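Local coordinates for protein farnesyl diphosphate synthase (Rhodobacter capsulatus, PDB 3M0G) that probably joins isopentenyl diphosphate to an allylic diphosphate, with magnesium as cofactor, to make longer isoprenoid diphosphates such as geranylgeranyl diphosphate, at residues A27-D32 / K100-A105; Q153-A158 / I171-A176; T202-A207 / A265-Y270. All coordinates share one frame; numbering follows the deposited sequence.

Interaction 1: A27-D32 / K100-A105; sequences AGDLRD and KKWDDA. Unlike the reference sequence in segment 100-105: Lys-100 (reference Arg), Asp-104 (reference Glu).
The indole of Trp-102 lies against the first turn of helix 29-37, spanning Asp-29 and Asp-32. Carboxylate and ring of Asp-29 and Trp-102 are steeply inclined, their planes 73° apart, and the carboxylate meets the indole at its edge. OD2 of Asp-29 lies in the ring plane, 3.3 Å from NE1 of Trp-102, but the N-H points well aside (127° at the hydrogen), and the hydrogen bond is weak. One indole face has O of Asp-29 3.8 Å above its plane, offset to the rim; the opposite face carries CG of Lys-101. Farther along the ring, CZ2 of Trp-102 packs on CB of Asp-32 at 3.8 Å. With CG anti to its carbonyl carbon (chi1 -72°), Trp-102 sends the indole across to the helix, where Tyr-36 meets it edge-to-face. With an alanine here, the Asp-29 carboxylate would probably lose its weak N-H partner, and a gap would open beside Asp-32 and Tyr-36. Asp-29 itself comes right after Gly-28, the N-cap residue of its helix. This is surface packing in the all-helical isoprenoid synthase fold, with the tryptophan just after helix 98-101 laid on the first turn of helix 29-37.

Interaction 2: Q153-A158 / I171-A176; sequences QALDIA and IIRLQA
Two consecutive helices of the all-helical isoprenoid synthase fold, 149-159 and 168-194, pack here at a steep angle: the axes of the short segments approach to 8.7 Å, with 134° between their N-to-C directions. Leu-174 is the central side chain. Its CD1 reaches the backbone of the facing helix, 3.5 Å from N of Asp-156, and also touches CB of Leu-155 at 3.8 Å. The other methyl, CD2, lies 3.7 Å from CG of Asp-156, whose side chain crosses that of Leu-174 at about a right angle. CG of Leu-174 is anti to its backbone N (chi1 -172°), which lets both methyls reach Asp-156. On the more exposed flank, Leu-155 and Arg-173 also cross at about a right angle. The arginine chain bends at chi3 (68°) and brings NH1 to 3.6 Å from CD2 of Leu-155, while NE of Arg-173 lies near CD1 of Leu-155; the CD2 methyl approaches the guanidinium obliquely. The Asp-156 carboxylate has its salt bridge elsewhere, from OD1 to NZ of Lys-240. Between these segments adhesion is by van der Waals contact, without a polar bond: leucine methyls pack on Asp-156 and on guanidinium nitrogens, and Lys-240 probably balances most of the Asp-156 charge.

Interaction 3: T202-A207 / A265-Y270; sequences TAYATA and AALAPY. Unlike the reference sequence in segment 202-207: Thr-202 (reference Ala).
The phenol ring of Tyr-204 meets Leu-267 obliquely, with neither face nor edge squarely presented. CD1 of Leu-267 approaches CD1 of Tyr-204 to 3.4 Å and has CE1 of the same ring 3.8 Å away. The second methyl, CD2, sits beside CB of Tyr-204 at 3.8 Å, so the two leucine methyls spread along the tyrosine from CB to CD1. Tyr-204 holds CG anti to its backbone N (chi1 167°), a torsion that swings the ring out from helix 199-219 to Leu-267. Ala-263, Cys-280 and Ala-281 also pack on this tyrosine, and its OH is hydrogen-bonded to O of Leu-277 in helix 275-285. Nearer the helix surface, CB of Ala-266 rests 3.4 Å from N of Tyr-204 and 3.7 Å from CB of Ala-203; the small side chains allow the backbones to come close, with CA atoms of Tyr-204 and Ala-266 5.2 Å apart. Ala-266 and Leu-267 are the middle residues of a type I turn from Ala-265 to Ala-268, which presents both to the helix. The contact is van der Waals throughout, mainly between carbon atoms, and joins the turn to helix 199-219, while the one polar atom of the Tyr-204 side chain is satisfied by the backbone of helix 275-285.

In the fold
All three contacts lie in one all-helical domain, but at different depths. Interaction 1 is a surface contact about 23 Å from the chain centre, none of its touching residues buried; interactions 2 and 3 are partly buried. Interactions 1 and 3 sit on opposite sides of that centre, 40 Å apart between centres. Interactions 2 and 3 are closer neighbours, nearest atoms about 7 Å apart, on the successive helices 168-194 and 199-219; Ala-205 also packs on helix 168-194. Both are van der Waals contacts, interaction 2 with methyls on polar groups and interaction 3 chiefly carbon on carbon, whereas interaction 1 adds a weak polar bond to aromatic packing. The second subunit touches residues of interactions 1 and 2, but neither segment of interaction 3.

Interaction 1: A27-D32 / K100-A105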
loop_
_atom_site.group_PDB
_atom_site.type_symbol
_atom_site.label_atom_id
_atom_site.label_comp_id
_atom_site.label_asym_id
_atom_site.label_seq_id
_atom_site.Cartn_x
_atom_site.Cartn_y
_atom_site.Cartn_z
ATOM N N ALA B 27 -11.086 -5.458 -16.290
ATOM C CA ALA B 27 -12.381 -5.970 -15.830
ATOM C C ALA B 27 -12.226 -7.179 -14.911
ATOM O O ALA B 27 -11.212 -7.874 -14.964
ATOM C CB ALA B 27 -13.262 -6.331 -17.035
ATOM N N GLY B 28 -13.231 -7.419 -14.075
ATOM C CA GLY B 28 -13.252 -8.599 -13.209
ATOM C C GLY B 28 -13.835 -8.349 -11.831
ATOM O O GLY B 28 -14.176 -7.217 -11.492
ATOM N N ASP B 29 -13.939 -9.413 -11.037
ATOM C CA ASP B 29 -14.458 -9.343 -9.667
ATOM C C ASP B 29 -13.640 -8.381 -8.799
ATOM O O ASP B 29 -14.195 -7.648 -7.964
ATOM C CB ASP B 29 -14.457 -10.742 -9.030
ATOM C CG ASP B 29 -15.636 -11.607 -9.489
ATOM O OD1 ASP B 29 -15.409 -12.750 -9.942
ATOM O OD2 ASP B 29 -16.787 -11.148 -9.397
ATOM N N LEU B 30 -12.323 -8.386 -9.007
ATOM C CA LEU B 30 -11.420 -7.506 -8.272
ATOM C C LEU B 30 -11.733 -6.031 -8.542
ATOM O O LEU B 30 -11.800 -5.245 -7.599
ATOM C CB LEU B 30 -9.948 -7.822 -8.575
ATOM C CG LEU B 30 -8.877 -6.843 -8.048
ATOM C CD1 LEU B 30 -8.605 -6.963 -6.534
ATOM C CD2 LEU B 30 -7.574 -6.979 -8.827
ATOM N N ARG B 31 -11.948 -5.663 -9.809
ATOM C CA ARG B 31 -12.334 -4.275 -10.130
ATOM C C ARG B 31 -13.719 -3.867 -9.606
ATOM O O ARG B 31 -13.882 -2.759 -9.070
ATOM C CB ARG B 31 -12.234 -3.975 -11.623
ATOM C CG ARG B 31 -12.493 -2.502 -11.945
ATOM C CD ARG B 31 -12.405 -2.244 -13.431
ATOM N NE ARG B 31 -13.627 -2.684 -14.101
ATOM C CZ ARG B 31 -13.774 -2.764 -15.415
ATOM N NH1 ARG B 31 -12.771 -2.450 -16.219
ATOM N NH2 ARG B 31 -14.928 -3.176 -15.919
ATOM N N ASP B 32 -14.705 -4.751 -9.770
ATOM C CA ASP B 32 -16.059 -4.535 -9.227
ATOM C C ASP B 32 -16.058 -4.340 -7.710
ATOM O O ASP B 32 -16.750 -3.460 -7.186
ATOM C CB ASP B 32 -16.975 -5.710 -9.572
ATOM C CG ASP B 32 -17.006 -6.011 -11.052
ATOM O OD1 ASP B 32 -16.848 -5.069 -11.861
ATOM O OD2 ASP B 32 -17.182 -7.193 -11.402
ATOM N N LYS B 100 -18.803 -10.028 2.307
ATOM C CA LYS B 100 -20.116 -10.689 2.194
ATOM C C LYS B 100 -20.626 -10.796 0.754
ATOM O O LYS B 100 -21.210 -11.802 0.386
ATOM C CB LYS B 100 -21.175 -10.004 3.072
ATOM C CG LYS B 100 -20.866 -10.042 4.557
ATOM C CD LYS B 100 -20.891 -11.466 5.106
ATOM C CE LYS B 100 -22.314 -11.878 5.477
ATOM N NZ LYS B 100 -22.329 -13.002 6.456
ATOM N N LYS B 101 -20.426 -9.752 -0.046
ATOM C CA LYS B 101 -20.900 -9.730 -1.440
ATOM C C LYS B 101 -20.024 -10.569 -2.385
ATOM O O LYS B 101 -20.524 -11.138 -3.364
ATOM C CB LYS B 101 -21.051 -8.279 -1.931
ATOM C CG LYS B 101 -21.632 -8.121 -3.342
ATOM C CD LYS B 101 -21.971 -6.668 -3.664
ATOM C CE LYS B 101 -22.352 -6.495 -5.135
ATOM N NZ LYS B 101 -23.697 -7.073 -5.464
ATOM N N TRP B 102 -18.725 -10.651 -2.108
ATOM C CA TRP B 102 -17.873 -11.580 -2.853
ATOM C C TRP B 102 -17.433 -12.745 -1.944
ATOM O O TRP B 102 -18.189 -13.697 -1.728
ATOM C CB TRP B 102 -16.705 -10.830 -3.512
ATOM C CG TRP B 102 -17.128 -9.971 -4.703
ATOM C CD1 TRP B 102 -17.121 -10.339 -6.022
ATOM C CD2 TRP B 102 -17.654 -8.628 -4.668
ATOM N NE1 TRP B 102 -17.584 -9.305 -6.808
ATOM C CE2 TRP B 102 -17.919 -8.246 -6.002
ATOM C CE3 TRP B 102 -17.911 -7.711 -3.641
ATOM C CZ2 TRP B 102 -18.428 -6.978 -6.338
ATOM C CZ3 TRP B 102 -18.418 -6.441 -3.977
ATOM C CH2 TRP B 102 -18.680 -6.100 -5.317
ATOM N N ASP B 103 -16.222 -12.671 -1.411
ATOM C CA ASP B 103 -15.790 -13.566 -0.342
ATOM C C ASP B 103 -14.614 -12.927 0.395
ATOM O O ASP B 103 -14.227 -11.801 0.063
ATOM C CB ASP B 103 -15.472 -14.984 -0.867
ATOM C CG ASP B 103 -14.501 -14.994 -2.049
ATOM O OD1 ASP B 103 -13.733 -14.028 -2.228
ATOM O OD2 ASP B 103 -14.479 -16.011 -2.783
ATOM N N ASP B 104 -14.071 -13.620 1.396
ATOM C CA ASP B 104 -12.940 -13.102 2.176
ATOM C C ASP B 104 -11.687 -12.858 1.317
ATOM O O ASP B 104 -11.010 -11.838 1.473
ATOM C CB ASP B 104 -12.614 -14.029 3.355
ATOM C CG ASP B 104 -13.591 -13.884 4.508
ATOM O OD1 ASP B 104 -14.572 -13.144 4.385
ATOM O OD2 ASP B 104 -13.378 -14.541 5.548
ATOM N N ALA B 105 -11.386 -13.796 0.418
ATOM C CA ALA B 105 -10.242 -13.666 -0.498
ATOM C C ALA B 105 -10.327 -12.377 -1.319
ATOM O O ALA B 105 -9.345 -11.630 -1.434
ATOM C CB ALA B 105 -10.162 -14.871 -1.425
#

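Interaction 2: Q153-A158 / I171-A176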
loop_
_atom_site.group_PDB
_atom_site.type_symbol
_atom_site.label_atom_id
_atom_site.label_comp_id
_atom_site.label_asym_id
_atom_site.label_seq_id
_atom_site.Cartn_x
_atom_site.Cartn_y
_atom_site.Cartn_z
ATOM N N GLN B 153 -5.014 0.412 14.274
ATOM C CA GLN B 153 -5.984 -0.679 14.048
ATOM C C GLN B 153 -5.559 -1.872 14.869
ATOM O O GLN B 153 -6.380 -2.533 15.464
ATOM C CB GLN B 153 -6.063 -1.130 12.586
ATOM C CG GLN B 153 -7.277 -2.042 12.310
ATOM C CD GLN B 153 -8.625 -1.438 12.769
ATOM O OE1 GLN B 153 -9.294 -1.976 13.658
ATOM N NE2 GLN B 153 -9.017 -0.321 12.155
ATOM N N ALA B 154 -4.262 -2.121 14.868
ATOM C CA ALA B 154 -3.672 -3.209 15.647
ATOM C C ALA B 154 -3.863 -3.002 17.147
ATOM O O ALA B 154 -4.095 -3.970 17.897
ATOM C CB ALA B 154 -2.205 -3.318 15.315
ATOM N N LEU B 155 -3.689 -1.771 17.608
ATOM C CA LEU B 155 -3.989 -1.452 19.003
ATOM C C LEU B 155 -5.468 -1.685 19.335
ATOM O O LEU B 155 -5.802 -2.171 20.426
ATOM C CB LEU B 155 -3.575 -0.017 19.348
ATOM C CG LEU B 155 -2.069 0.265 19.404
ATOM C CD1 LEU B 155 -1.842 1.763 19.324
ATOM C CD2 LEU B 155 -1.377 -0.332 20.621
ATOM N N ASP B 156 -6.341 -1.352 18.386
ATOM C CA ASP B 156 -7.788 -1.454 18.573
ATOM C C ASP B 156 -8.302 -2.886 18.516
ATOM O O ASP B 156 -9.235 -3.227 19.234
ATOM C CB ASP B 156 -8.541 -0.578 17.572
ATOM C CG ASP B 156 -9.919 -0.153 18.083
ATOM O OD1 ASP B 156 -10.258 -0.448 19.260
ATOM O OD2 ASP B 156 -10.664 0.492 17.310
ATOM N N ILE B 157 -7.682 -3.722 17.683
ATOM C CA ILE B 157 -7.996 -5.161 17.651
ATOM C C ILE B 157 -7.589 -5.835 18.964
ATOM O O ILE B 157 -8.343 -6.650 19.514
ATOM C CB ILE B 157 -7.353 -5.871 16.413
ATOM C CG1 ILE B 157 -8.071 -5.454 15.124
ATOM C CG2 ILE B 157 -7.332 -7.402 16.575
ATOM C CD1 ILE B 157 -9.607 -5.367 15.251
ATOM N N ALA B 158 -6.415 -5.461 19.476
ATOM C CA ALA B 158 -5.937 -5.960 20.757
ATOM C C ALA B 158 -6.812 -5.476 21.914
ATOM O O ALA B 158 -7.067 -6.214 22.859
ATOM C CB ALA B 158 -4.491 -5.562 20.989
ATOM N N ILE B 171 -6.154 5.010 24.832
ATOM C CA ILE B 171 -7.156 5.270 23.786
ATOM C C ILE B 171 -6.845 6.501 22.923
ATOM O O ILE B 171 -7.274 6.558 21.763
ATOM C CB ILE B 171 -8.671 5.239 24.252
ATOM C CG1 ILE B 171 -9.060 6.476 25.063
ATOM C CG2 ILE B 171 -9.018 3.937 24.964
ATOM C CD1 ILE B 171 -10.595 6.697 25.125
ATOM N N ILE B 172 -6.094 7.463 23.474
ATOM C CA ILE B 172 -5.596 8.632 22.718
ATOM C C ILE B 172 -4.547 8.186 21.675
ATOM O O ILE B 172 -4.597 8.590 20.518
ATOM C CB ILE B 172 -4.981 9.746 23.664
ATOM C CG1 ILE B 172 -6.070 10.526 24.400
ATOM C CG2 ILE B 172 -4.144 10.744 22.885
ATOM C CD1 ILE B 172 -5.556 11.288 25.626
ATOM N N ARG B 173 -3.616 7.341 22.096
ATOM C CA ARG B 173 -2.611 6.767 21.190
ATOM C C ARG B 173 -3.261 5.928 20.078
ATOM O O ARG B 173 -2.844 5.976 18.925
ATOM C CB ARG B 173 -1.628 5.899 21.988
ATOM C CG ARG B 173 -0.452 5.345 21.171
ATOM C CD ARG B 173 0.498 4.508 22.019
ATOM N NE ARG B 173 -0.095 3.248 22.488
ATOM C CZ ARG B 173 0.541 2.324 23.208
ATOM N NH1 ARG B 173 -0.094 1.219 23.587
ATOM N NH2 ARG B 173 1.814 2.484 23.571
ATOM N N LEU B 174 -4.273 5.157 20.441
ATOM C CA LEU B 174 -5.010 4.311 19.495
ATOM C C LEU B 174 -5.672 5.166 18.431
ATOM O O LEU B 174 -5.595 4.882 17.237
ATOM C CB LEU B 174 -6.085 3.551 20.257
ATOM C CG LEU B 174 -6.919 2.456 19.612
ATOM C CD1 LEU B 174 -6.937 1.268 20.574
ATOM C CD2 LEU B 174 -8.313 2.957 19.333
ATOM N N GLN B 175 -6.332 6.218 18.898
ATOM C CA GLN B 175 -7.102 7.112 18.042
ATOM C C GLN B 175 -6.277 8.009 17.139
ATOM O O GLN B 175 -6.666 8.261 15.984
ATOM C CB GLN B 175 -8.120 7.890 18.860
ATOM C CG GLN B 175 -9.282 6.995 19.322
ATOM C CD GLN B 175 -9.902 6.165 18.188
ATOM O OE1 GLN B 175 -9.776 6.503 17.008
ATOM N NE2 GLN B 175 -10.605 5.102 18.553
ATOM N N ALA B 176 -5.158 8.505 17.655
ATOM C CA ALA B 176 -4.195 9.209 16.829
ATOM C C ALA B 176 -3.727 8.388 15.597
ATOM O O ALA B 176 -3.684 8.883 14.474
ATOM C CB ALA B 176 -3.044 9.688 17.652
#

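Interaction 3: T202-A207 / A265-Y270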
loop_
_atom_site.group_PDB
_atom_site.type_symbol
_atom_site.label_atom_id
_atom_site.label_comp_id
_atom_site.label_asym_id
_atom_site.label_seq_id
_atom_site.Cartn_x
_atom_site.Cartn_y
_atom_site.Cartn_z
ATOM N N THR B 202 -1.529 20.828 10.332
ATOM C CA THR B 202 -1.211 19.688 11.229
ATOM C C THR B 202 -1.839 19.844 12.631
ATOM O O THR B 202 -2.339 18.876 13.222
ATOM C CB THR B 202 0.326 19.476 11.337
ATOM O OG1 THR B 202 0.869 19.283 10.029
ATOM C CG2 THR B 202 0.669 18.253 12.190
ATOM N N ALA B 203 -1.833 21.065 13.153
ATOM C CA ALA B 203 -2.368 21.345 14.484
ATOM C C ALA B 203 -3.895 21.265 14.476
ATOM O O ALA B 203 -4.496 20.667 15.369
ATOM C CB ALA B 203 -1.875 22.720 14.994
ATOM N N TYR B 204 -4.494 21.907 13.471
ATOM C CA TYR B 204 -5.913 21.797 13.129
ATOM C C TYR B 204 -6.372 20.340 13.127
ATOM O O TYR B 204 -7.361 19.980 13.768
ATOM C CB TYR B 204 -6.163 22.442 11.755
ATOM C CG TYR B 204 -7.517 22.144 11.121
ATOM C CD1 TYR B 204 -8.684 22.812 11.541
ATOM C CD2 TYR B 204 -7.632 21.204 10.093
ATOM C CE1 TYR B 204 -9.931 22.526 10.956
ATOM C CE2 TYR B 204 -8.873 20.913 9.501
ATOM C CZ TYR B 204 -10.009 21.576 9.928
ATOM O OH TYR B 204 -11.228 21.289 9.343
ATOM N N ALA B 205 -5.628 19.512 12.419
ATOM C CA ALA B 205 -5.979 18.104 12.213
ATOM C C ALA B 205 -5.848 17.231 13.469
ATOM O O ALA B 205 -6.677 16.357 13.704
ATOM C CB ALA B 205 -5.129 17.545 11.072
ATOM N N THR B 206 -4.809 17.487 14.263
ATOM C CA THR B 206 -4.594 16.825 15.548
ATOM C C THR B 206 -5.819 17.056 16.453
ATOM O O THR B 206 -6.336 16.113 17.063
ATOM C CB THR B 206 -3.303 17.364 16.252
ATOM O OG1 THR B 206 -2.171 17.214 15.385
ATOM C CG2 THR B 206 -3.034 16.633 17.555
ATOM N N ALA B 207 -6.300 18.304 16.512
ATOM C CA ALA B 207 -7.491 18.633 17.310
ATOM C C ALA B 207 -8.780 18.088 16.694
ATOM O O ALA B 207 -9.589 17.473 17.402
ATOM C CB ALA B 207 -7.593 20.124 17.579
ATOM N N ALA B 265 -8.521 27.656 16.155
ATOM C CA ALA B 265 -7.457 28.595 16.536
ATOM C C ALA B 265 -6.171 28.286 15.761
ATOM O O ALA B 265 -5.427 29.194 15.396
ATOM C CB ALA B 265 -7.209 28.543 18.055
ATOM N N ALA B 266 -5.920 27.001 15.502
ATOM C CA ALA B 266 -4.758 26.594 14.694
ATOM C C ALA B 266 -4.706 27.255 13.309
ATOM O O ALA B 266 -3.627 27.368 12.708
ATOM C CB ALA B 266 -4.694 25.081 14.569
ATOM N N LEU B 267 -5.858 27.720 12.820
ATOM C CA LEU B 267 -5.957 28.256 11.456
ATOM C C LEU B 267 -5.978 29.790 11.382
ATOM O O LEU B 267 -6.102 30.380 10.296
ATOM C CB LEU B 267 -7.150 27.637 10.720
ATOM C CG LEU B 267 -7.137 26.112 10.500
ATOM C CD1 LEU B 267 -8.395 25.723 9.738
ATOM C CD2 LEU B 267 -5.917 25.621 9.752
ATOM N N ALA B 268 -5.800 30.427 12.535
ATOM C CA ALA B 268 -5.637 31.883 12.621
ATOM C C ALA B 268 -4.672 32.502 11.592
ATOM O O ALA B 268 -4.973 33.573 11.071
ATOM C CB ALA B 268 -5.270 32.312 14.061
ATOM N N PRO B 269 -3.534 31.832 11.269
ATOM C CA PRO B 269 -2.651 32.377 10.218
ATOM C C PRO B 269 -3.374 32.718 8.904
ATOM O O PRO B 269 -3.097 33.758 8.301
ATOM C CB PRO B 269 -1.647 31.244 9.977
ATOM C CG PRO B 269 -1.584 30.520 11.257
ATOM C CD PRO B 269 -2.934 30.644 11.914
ATOM N N TYR B 270 -4.308 31.855 8.497
ATOM C CA TYR B 270 -5.023 31.982 7.228
ATOM C C TYR B 270 -6.143 33.036 7.200
ATOM O O TYR B 270 -6.734 33.283 6.147
ATOM C CB TYR B 270 -5.585 30.625 6.793
ATOM C CG TYR B 270 -4.562 29.511 6.672
ATOM C CD1 TYR B 270 -3.614 29.511 5.643
ATOM C CD2 TYR B 270 -4.553 28.454 7.574
ATOM C CE1 TYR B 270 -2.686 28.480 5.526
ATOM C CE2 TYR B 270 -3.626 27.418 7.470
ATOM C CZ TYR B 270 -2.694 27.444 6.441
ATOM O OH TYR B 270 -1.783 26.420 6.325
#